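Local atomic coordinates of biphenyl-2,3-diol 1,2-dioxygenase III-related protein (Vibrio cholerae, PDB entry 3EY8), a protein that is of undetermined function but belongs to the glyoxalase/bleomycin resistance/dioxygenase superfamily, binds calcium and is probably a metal-dependent enzyme. Residues L14-A19 with I53-L58; T25-K30 with F115-P120. The protein carries 9 engineered substitutions. All coordinates share one frame; numbering follows the deposited sequence.

Contact 1: residues L14-A19 with I53-L58; sequences LVLTVA and INLHQL
Leu14 to Val18 and Ile53 to Gln57 pair as parallel strands whose axes over these residues approach to 4.6 Å at 29°, and the pairing zigzags through five backbone hydrogen bonds: Asn54 N to Leu14 O, Leu16 N to Asn54 O, His56 N to Leu16 O, Val18 N to His56 O and Leu58 N to Val18 O. The central bond, His56 N to Leu16 O, is 2.9 Å long and nearly straight. On the face carrying Val15, Thr17, Asn54 and His56, the CG1 methyl of Val15 stands over the imidazole of His56, 3.6 Å from the ring centroid and only 4° off its normal, a CH-pi contact. The torsion that sets this is chi1 of Val15 (173°), which places CG1 anti to the backbone N; the other methyl, CG2, leans on Asn54 CB at 3.9 Å. A water joins Thr17 OG1 (2.8 Å) and His56 ND1 (3.0 Å), tying these cross-strand neighbours together by their polar atoms. These strands belong to the first of two beta-alpha-beta-beta-beta modules, the repeated unit of the vicinal oxygen chelate fold, and helix 21-32 packs behind them. On the face it covers, the side chains of Leu16, Val18, Ile53 and Leu55 make apolar contacts: Ile53 CG2 comes within 3.7 Å of Leu16 CG, crossing it at a slant, and Leu55 CD2 lies 4.0 Å from Leu16 CB. Gln57 is the polar residue at the end of this face, running its CG past Ala19 O while its OE1 accepts a hydrogen bond from Ile21 N at the start of the helix.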
ATOM      1  N   LEU B  14       3.266  -1.479   4.120  1.00 20.47           N
ATOM      2  CA  LEU B  14       1.937  -1.160   4.613  1.00 19.72           C
ATOM      3  C   LEU B  14       1.536  -2.249   5.598  1.00 24.56           C
ATOM      4  O   LEU B  14       2.178  -3.298   5.657  1.00 23.32           O
ATOM      5  CB  LEU B  14       0.929  -1.055   3.466  1.00 20.31           C
ATOM      6  CG  LEU B  14       0.718  -2.298   2.601  1.00 23.58           C
ATOM      7  CD1 LEU B  14      -0.375  -3.188   3.178  1.00 25.40           C
ATOM      8  CD2 LEU B  14       0.359  -1.873   1.180  1.00 29.51           C
ATOM      9  N   VAL B  15       0.484  -2.007   6.373  1.00 20.95           N
ATOM     10  CA  VAL B  15       0.056  -2.970   7.374  1.00 20.44           C
ATOM     11  C   VAL B  15      -1.315  -3.521   7.000  1.00 24.26           C
ATOM     12  O   VAL B  15      -2.230  -2.757   6.694  1.00 24.50           O
ATOM     13  CB  VAL B  15      -0.048  -2.326   8.772  1.00 22.68           C
ATOM     14  CG1 VAL B  15      -0.658  -3.322   9.765  1.00 28.88           C
ATOM     15  CG2 VAL B  15       1.310  -1.823   9.245  1.00 29.34           C
ATOM     16  N   LEU B  16      -1.442  -4.844   6.988  1.00 22.55           N
ATOM     17  CA  LEU B  16      -2.743  -5.491   6.855  1.00 20.14           C
ATOM     18  C   LEU B  16      -3.107  -6.094   8.196  1.00 25.43           C
ATOM     19  O   LEU B  16      -2.276  -6.738   8.841  1.00 22.82           O
ATOM     20  CB  LEU B  16      -2.700  -6.623   5.835  1.00 21.77           C
ATOM     21  CG  LEU B  16      -2.409  -6.282   4.377  1.00 22.40           C
ATOM     22  CD1 LEU B  16      -2.438  -7.569   3.571  1.00 26.18           C
ATOM     23  CD2 LEU B  16      -3.415  -5.275   3.844  1.00 23.10           C
ATOM     24  N   THR B  17      -4.352  -5.885   8.602  1.00 22.57           N
ATOM     25  CA  THR B  17      -4.900  -6.545   9.773  1.00 23.68           C
ATOM     26  C   THR B  17      -5.730  -7.729   9.288  1.00 26.18           C
ATOM     27  O   THR B  17      -6.630  -7.570   8.457  1.00 23.07           O
ATOM     28  CB  THR B  17      -5.733  -5.581  10.613  1.00 24.50           C
ATOM     29  OG1 THR B  17      -4.913  -4.458  10.978  1.00 22.53           O
ATOM     30  CG2 THR B  17      -6.238  -6.279  11.886  1.00 27.12           C
ATOM     31  N   VAL B  18      -5.409  -8.917   9.792  1.00 22.51           N
ATOM     32  CA  VAL B  18      -6.002 -10.148   9.269  1.00 23.10           C
ATOM     33  C   VAL B  18      -6.577 -11.033  10.379  1.00 25.08           C
ATOM     34  O   VAL B  18      -6.125 -10.992  11.521  1.00 25.02           O
ATOM     35  CB  VAL B  18      -4.976 -10.969   8.436  1.00 24.67           C
ATOM     36  CG1 VAL B  18      -4.440 -10.146   7.263  1.00 24.66           C
ATOM     37  CG2 VAL B  18      -3.823 -11.469   9.310  1.00 23.72           C
ATOM     38  N   ALA B  19      -7.565 -11.846  10.028  1.00 23.51           N
ATOM     39  CA  ALA B  19      -8.212 -12.716  11.008  1.00 25.25           C
ATOM     40  C   ALA B  19      -7.258 -13.768  11.572  1.00 25.58           C
ATOM     41  O   ALA B  19      -7.326 -14.116  12.753  1.00 27.66           O
ATOM     42  CB  ALA B  19      -9.435 -13.393  10.395  1.00 24.82           C
ATOM     43  N   ILE B  53       4.967  -6.272   3.570  1.00 22.05           N
ATOM     44  CA  ILE B  53       3.690  -5.993   4.196  1.00 20.85           C
ATOM     45  C   ILE B  53       3.748  -6.531   5.619  1.00 24.86           C
ATOM     46  O   ILE B  53       4.059  -7.704   5.829  1.00 23.81           O
ATOM     47  CB  ILE B  53       2.563  -6.673   3.422  1.00 22.92           C
ATOM     48  CG1 ILE B  53       2.375  -5.985   2.069  1.00 29.37           C
ATOM     49  CG2 ILE B  53       1.272  -6.661   4.234  1.00 24.75           C
ATOM     50  CD1 ILE B  53       1.557  -6.789   1.092  1.00 36.00           C
ATOM     51  N   ASN B  54       3.499  -5.668   6.599  1.00 21.64           N
ATOM     52  CA  ASN B  54       3.430  -6.104   7.988  1.00 21.28           C
ATOM     53  C   ASN B  54       2.044  -6.664   8.260  1.00 23.00           C
ATOM     54  O   ASN B  54       1.043  -6.130   7.773  1.00 24.13           O
ATOM     55  CB  ASN B  54       3.704  -4.944   8.952  1.00 24.50           C
ATOM     56  CG  ASN B  54       5.187  -4.569   9.034  1.00 27.29           C
ATOM     57  OD1 ASN B  54       6.073  -5.375   8.727  1.00 27.04           O
ATOM     58  ND2 ASN B  54       5.457  -3.341   9.469  1.00 27.67           N
ATOM     59  N   LEU B  55       1.983  -7.741   9.030  1.00 22.95           N
ATOM     60  CA  LEU B  55       0.702  -8.340   9.382  1.00 20.56           C
ATOM     61  C   LEU B  55       0.409  -8.145  10.865  1.00 25.08           C
ATOM     62  O   LEU B  55       1.270  -8.419  11.705  1.00 25.72           O
ATOM     63  CB  LEU B  55       0.707  -9.836   9.060  1.00 26.33           C
ATOM     64  CG  LEU B  55       0.930 -10.198   7.589  1.00 23.31           C
ATOM     65  CD1 LEU B  55       1.003 -11.713   7.400  1.00 22.98           C
ATOM     66  CD2 LEU B  55      -0.163  -9.583   6.710  1.00 23.11           C
ATOM     67  N   HIS B  56      -0.799  -7.674  11.175  1.00 23.34           N
ATOM     68  CA  HIS B  56      -1.325  -7.673  12.544  1.00 23.87           C
ATOM     69  C   HIS B  56      -2.503  -8.630  12.592  1.00 25.30           C
ATOM     70  O   HIS B  56      -3.330  -8.644  11.684  1.00 24.23           O
ATOM     71  CB  HIS B  56      -1.850  -6.293  12.944  1.00 29.55           C
ATOM     72  CG  HIS B  56      -0.799  -5.231  13.026  1.00 27.91           C
ATOM     73  ND1 HIS B  56      -1.064  -3.965  13.503  1.00 29.04           N
ATOM     74  CD2 HIS B  56       0.514  -5.241  12.698  1.00 28.05           C
ATOM     75  CE1 HIS B  56       0.038  -3.238  13.452  1.00 26.70           C
ATOM     76  NE2 HIS B  56       1.010  -3.989  12.966  1.00 30.08           N
ATOM     77  N   GLN B  57      -2.602  -9.427  13.646  1.00 26.45           N
ATOM     78  CA  GLN B  57      -3.791 -10.249  13.787  1.00 27.51           C
ATOM     79  C   GLN B  57      -4.879  -9.447  14.479  1.00 29.62           C
ATOM     80  O   GLN B  57      -4.626  -8.752  15.467  1.00 26.25           O
ATOM     81  CB  GLN B  57      -3.506 -11.538  14.552  1.00 30.22           C
ATOM     82  CG  GLN B  57      -4.733 -12.436  14.641  1.00 30.55           C
ATOM     83  CD  GLN B  57      -4.378 -13.892  14.862  1.00 61.12           C
ATOM     84  OE1 GLN B  57      -3.552 -14.466  14.141  1.00 40.04           O
ATOM     85  NE2 GLN B  57      -5.013 -14.502  15.855  1.00 38.99           N
ATOM     86  N   LEU B  58      -6.088  -9.522  13.939  1.00 23.26           N
ATOM     87  CA  LEU B  58      -7.226  -8.842  14.537  1.00 25.76           C
ATOM     88  C   LEU B  58      -7.312  -9.228  16.014  1.00 26.35           C
ATOM     89  O   LEU B  58      -7.306 -10.412  16.356  1.00 28.78           O
ATOM     90  CB  LEU B  58      -8.511  -9.229  13.804  1.00 27.79           C
ATOM     91  CG  LEU B  58      -9.782  -8.477  14.198  1.00 30.99           C
ATOM     92  CD1 LEU B  58      -9.665  -7.001  13.873  1.00 34.61           C
ATOM     93  CD2 LEU B  58     -10.973  -9.090  13.481  1.00 31.86           C
TER
HETATM   94  O   HOH W   1      -3.707  -2.746  12.793  1.00 25.01           O

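Contact 2: residues T25-K30 with F115-P120; sequences TKFYEK and FYFRDP. Engineered in segment 25-30: Lys26 (natural residue Asn).
Phe27 reaches from the helix to the turn at Asp119 and Pro120. Its CB rests on Pro120 CG at 3.7 Å; from there chi1 of -179° swings the ring away from the backbone N and out toward the strand end. CG meets Pro120 CD at 3.5 Å, and this methylene lies over one ring face, 3.6 Å from the centroid and 18° off the normal, as a CH-pi contact. CD1 and CD2 both meet Pro120 CD at 3.7 Å, whereas CE2 stands farther from it and from Arg118 O. CE1 touches Asp119 CB (3.8 Å), and CZ at the tip lies near Arg118 O; Phe117 CE2 is at the edge of the Phe27 ring, near its plane, 3.9 Å from CZ. The neighbouring Tyr28 gives the polar link: its OH donates to Asp119 OD2 over 2.7 Å, arriving on the anti side and 24° out of the carboxylate plane. Asn123 ND2 also binds OD2, and Asp121 N binds OD1, so both carboxylate oxygens are held. Helix 21-32 is thereby fastened to the turn that leaves strand 110-118, with Tyr28 also against Ile125 of strand 124-129 and Phe117 touching Ile125 as well as Val31 and Leu32 of the helix.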
ATOM      1  N   THR B  25      -0.153 -15.959   5.848  1.00 24.07           N
ATOM      2  CA  THR B  25       1.212 -16.210   5.391  1.00 21.79           C
ATOM      3  C   THR B  25       1.264 -17.407   4.437  1.00 24.31           C
ATOM      4  O   THR B  25       1.932 -17.351   3.396  1.00 25.74           O
ATOM      5  CB  THR B  25       2.216 -16.345   6.560  1.00 30.71           C
ATOM      6  OG1 THR B  25       1.807 -17.405   7.425  1.00 30.21           O
ATOM      7  CG2 THR B  25       2.279 -15.045   7.364  1.00 25.34           C
ATOM      8  N   LYS B  26       0.535 -18.474   4.763  1.00 24.03           N
ATOM      9  CA  LYS B  26       0.472 -19.629   3.870  1.00 25.16           C
ATOM     10  C   LYS B  26      -0.017 -19.210   2.486  1.00 29.16           C
ATOM     11  O   LYS B  26       0.543 -19.614   1.468  1.00 26.68           O
ATOM     12  CB  LYS B  26      -0.445 -20.716   4.434  1.00 29.02           C
ATOM     13  CG  LYS B  26       0.117 -21.472   5.626  1.00 34.24           C
ATOM     14  CD  LYS B  26      -0.794 -22.639   5.987  1.00 34.04           C
ATOM     15  CE  LYS B  26      -0.329 -23.355   7.246  1.00 59.40           C
ATOM     16  NZ  LYS B  26      -0.586 -22.564   8.481  1.00 57.14           N
ATOM     17  N   PHE B  27      -1.065 -18.396   2.458  1.00 24.21           N
ATOM     18  CA  PHE B  27      -1.627 -17.925   1.197  1.00 24.87           C
ATOM     19  C   PHE B  27      -0.632 -17.114   0.368  1.00 28.74           C
ATOM     20  O   PHE B  27      -0.389 -17.420  -0.800  1.00 26.06           O
ATOM     21  CB  PHE B  27      -2.894 -17.106   1.456  1.00 27.76           C
ATOM     22  CG  PHE B  27      -3.557 -16.605   0.204  1.00 26.98           C
ATOM     23  CD1 PHE B  27      -3.185 -15.390  -0.353  1.00 26.39           C
ATOM     24  CD2 PHE B  27      -4.553 -17.351  -0.416  1.00 24.62           C
ATOM     25  CE1 PHE B  27      -3.797 -14.921  -1.511  1.00 23.10           C
ATOM     26  CE2 PHE B  27      -5.163 -16.892  -1.564  1.00 27.25           C
ATOM     27  CZ  PHE B  27      -4.790 -15.675  -2.110  1.00 24.76           C
ATOM     28  N   TYR B  28      -0.062 -16.073   0.960  1.00 24.00           N
ATOM     29  CA  TYR B  28       0.844 -15.208   0.211  1.00 23.18           C
ATOM     30  C   TYR B  28       2.128 -15.920  -0.230  1.00 24.79           C
ATOM     31  O   TYR B  28       2.681 -15.607  -1.287  1.00 24.71           O
ATOM     32  CB  TYR B  28       1.141 -13.918   0.982  1.00 21.33           C
ATOM     33  CG  TYR B  28       0.013 -12.920   0.860  1.00 23.34           C
ATOM     34  CD1 TYR B  28      -1.049 -12.927   1.758  1.00 24.67           C
ATOM     35  CD2 TYR B  28      -0.011 -12.003  -0.180  1.00 28.95           C
ATOM     36  CE1 TYR B  28      -2.092 -12.018   1.641  1.00 23.34           C
ATOM     37  CE2 TYR B  28      -1.053 -11.100  -0.312  1.00 24.71           C
ATOM     38  CZ  TYR B  28      -2.088 -11.114   0.602  1.00 22.79           C
ATOM     39  OH  TYR B  28      -3.113 -10.215   0.467  1.00 23.71           O
ATOM     40  N   GLU B  29       2.593 -16.879   0.567  1.00 27.33           N
ATOM     41  CA  GLU B  29       3.746 -17.675   0.159  1.00 26.93           C
ATOM     42  C   GLU B  29       3.397 -18.579  -1.019  1.00 25.22           C
ATOM     43  O   GLU B  29       4.110 -18.605  -2.020  1.00 28.52           O
ATOM     44  CB  GLU B  29       4.318 -18.490   1.333  1.00 27.67           C
ATOM     45  CG  GLU B  29       5.063 -17.632   2.355  1.00 26.85           C
ATOM     46  CD  GLU B  29       6.096 -18.404   3.164  1.00 40.32           C
ATOM     47  OE1 GLU B  29       5.827 -19.560   3.555  1.00 33.01           O
ATOM     48  OE2 GLU B  29       7.183 -17.844   3.416  1.00 37.06           O
ATOM     49  N   LYS B  30       2.289 -19.302  -0.905  1.00 24.98           N
ATOM     50  CA  LYS B  30       1.904 -20.285  -1.914  1.00 24.69           C
ATOM     51  C   LYS B  30       1.404 -19.638  -3.201  1.00 28.76           C
ATOM     52  O   LYS B  30       1.705 -20.104  -4.300  1.00 29.75           O
ATOM     53  CB  LYS B  30       0.851 -21.238  -1.346  1.00 31.08           C
ATOM     54  CG  LYS B  30       0.208 -22.146  -2.378  1.00 39.99           C
ATOM     55  CD  LYS B  30      -0.694 -23.178  -1.723  1.00 48.00           C
ATOM     56  CE  LYS B  30      -1.352 -24.073  -2.766  1.00 52.28           C
ATOM     57  NZ  LYS B  30      -1.851 -25.347  -2.180  1.00 71.54           N
ATOM     58  N   PHE B 115      -4.849  -9.160 -13.625  1.00 23.83           N
ATOM     59  CA  PHE B 115      -5.907 -10.085 -13.229  1.00 23.73           C
ATOM     60  C   PHE B 115      -6.154  -9.940 -11.726  1.00 24.48           C
ATOM     61  O   PHE B 115      -5.321  -9.380 -11.018  1.00 22.49           O
ATOM     62  CB  PHE B 115      -5.639 -11.539 -13.668  1.00 23.35           C
ATOM     63  CG  PHE B 115      -4.504 -12.232 -12.944  1.00 20.60           C
ATOM     64  CD1 PHE B 115      -4.755 -13.070 -11.864  1.00 24.65           C
ATOM     65  CD2 PHE B 115      -3.194 -12.098 -13.382  1.00 23.11           C
ATOM     66  CE1 PHE B 115      -3.718 -13.738 -11.220  1.00 24.41           C
ATOM     67  CE2 PHE B 115      -2.157 -12.761 -12.740  1.00 24.49           C
ATOM     68  CZ  PHE B 115      -2.423 -13.582 -11.659  1.00 23.10           C
ATOM     69  N   TYR B 116      -7.305 -10.411 -11.253  1.00 22.35           N
ATOM     70  CA  TYR B 116      -7.755 -10.120  -9.895  1.00 23.53           C
ATOM     71  C   TYR B 116      -8.199 -11.366  -9.149  1.00 24.12           C
ATOM     72  O   TYR B 116      -8.778 -12.281  -9.730  1.00 26.56           O
ATOM     73  CB  TYR B 116      -8.962  -9.174  -9.921  1.00 22.04           C
ATOM     74  CG  TYR B 116      -8.717  -7.806 -10.506  1.00 23.51           C
ATOM     75  CD1 TYR B 116      -8.786  -7.599 -11.874  1.00 27.34           C
ATOM     76  CD2 TYR B 116      -8.452  -6.717  -9.688  1.00 25.64           C
ATOM     77  CE1 TYR B 116      -8.579  -6.353 -12.416  1.00 27.34           C
ATOM     78  CE2 TYR B 116      -8.239  -5.464 -10.221  1.00 26.58           C
ATOM     79  CZ  TYR B 116      -8.306  -5.292 -11.589  1.00 29.33           C
ATOM     80  OH  TYR B 116      -8.106  -4.047 -12.139  1.00 37.91           O
ATOM     81  N   PHE B 117      -7.949 -11.385  -7.849  1.00 19.49           N
ATOM     82  CA  PHE B 117      -8.516 -12.404  -6.978  1.00 21.30           C
ATOM     83  C   PHE B 117      -8.512 -11.850  -5.562  1.00 23.03           C
ATOM     84  O   PHE B 117      -7.984 -10.765  -5.328  1.00 23.66           O
ATOM     85  CB  PHE B 117      -7.703 -13.701  -7.053  1.00 24.22           C
ATOM     86  CG  PHE B 117      -6.239 -13.514  -6.785  1.00 20.85           C
ATOM     87  CD1 PHE B 117      -5.371 -13.223  -7.820  1.00 22.21           C
ATOM     88  CD2 PHE B 117      -5.731 -13.625  -5.501  1.00 21.13           C
ATOM     89  CE1 PHE B 117      -4.017 -13.041  -7.578  1.00 20.41           C
ATOM     90  CE2 PHE B 117      -4.372 -13.445  -5.250  1.00 23.11           C
ATOM     91  CZ  PHE B 117      -3.519 -13.153  -6.293  1.00 23.22           C
ATOM     92  N   ARG B 118      -9.087 -12.589  -4.620  1.00 22.74           N
ATOM     93  CA  ARG B 118      -9.131 -12.131  -3.234  1.00 21.85           C
ATOM     94  C   ARG B 118      -8.277 -12.984  -2.321  1.00 23.23           C
ATOM     95  O   ARG B 118      -8.131 -14.199  -2.534  1.00 23.75           O
ATOM     96  CB  ARG B 118     -10.573 -12.111  -2.715  1.00 24.83           C
ATOM     97  CG  ARG B 118     -11.423 -11.076  -3.415  1.00 29.49           C
ATOM     98  CD  ARG B 118     -12.796 -10.907  -2.815  1.00 23.38           C
ATOM     99  NE  ARG B 118     -13.595 -10.052  -3.689  1.00 25.90           N
ATOM    100  CZ  ARG B 118     -13.516  -8.725  -3.707  1.00 26.94           C
ATOM    101  NH1 ARG B 118     -12.683  -8.097  -2.887  1.00 25.29           N
ATOM    102  NH2 ARG B 118     -14.272  -8.021  -4.541  1.00 25.74           N
ATOM    103  N   ASP B 119      -7.712 -12.349  -1.298  1.00 21.99           N
ATOM    104  CA  ASP B 119      -6.953 -13.086  -0.287  1.00 20.67           C
ATOM    105  C   ASP B 119      -7.913 -13.623   0.781  1.00 22.96           C
ATOM    106  O   ASP B 119      -9.121 -13.408   0.684  1.00 23.64           O
ATOM    107  CB  ASP B 119      -5.785 -12.237   0.268  1.00 21.86           C
ATOM    108  CG  ASP B 119      -6.192 -11.287   1.396  1.00 23.98           C
ATOM    109  OD1 ASP B 119      -7.387 -11.168   1.719  1.00 21.96           O
ATOM    110  OD2 ASP B 119      -5.281 -10.648   1.971  1.00 24.68           O
ATOM    111  N   PRO B 120      -7.396 -14.363   1.775  1.00 21.74           N
ATOM    112  CA  PRO B 120      -8.310 -15.030   2.718  1.00 22.07           C
ATOM    113  C   PRO B 120      -9.201 -14.102   3.555  1.00 25.78           C
ATOM    114  O   PRO B 120     -10.207 -14.579   4.101  1.00 24.73           O
ATOM    115  CB  PRO B 120      -7.355 -15.824   3.618  1.00 23.04           C
ATOM    116  CG  PRO B 120      -6.190 -16.109   2.737  1.00 23.95           C
ATOM    117  CD  PRO B 120      -6.018 -14.868   1.897  1.00 22.84           C
TER

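In the fold
The centres of the two contacts lie 14 Å apart, and their segments alternate along the chain: 14-19, 25-30, 53-58, 115-120. Contact 1 lies within the sheet of strands 10-18, 51-57, 43-48 and 35-39, whereas contact 2 sets helix 21-32 against the end of strand 110-118 of the other sheet and the loop that follows it. That helix directly follows strand 10-18 and joins the contacts: Leu55 CD1 packs on Thr25 CG2 at 3.6 Å, and Leu16 CD1 approaches Tyr28 OH at 4.1 Å. It is thus one link between the sheets, which also touch directly, as where Ile53 packs on Phe78. The calcium ligands His13 and Glu126 come from strands 10-18 and 124-129, one from each sheet.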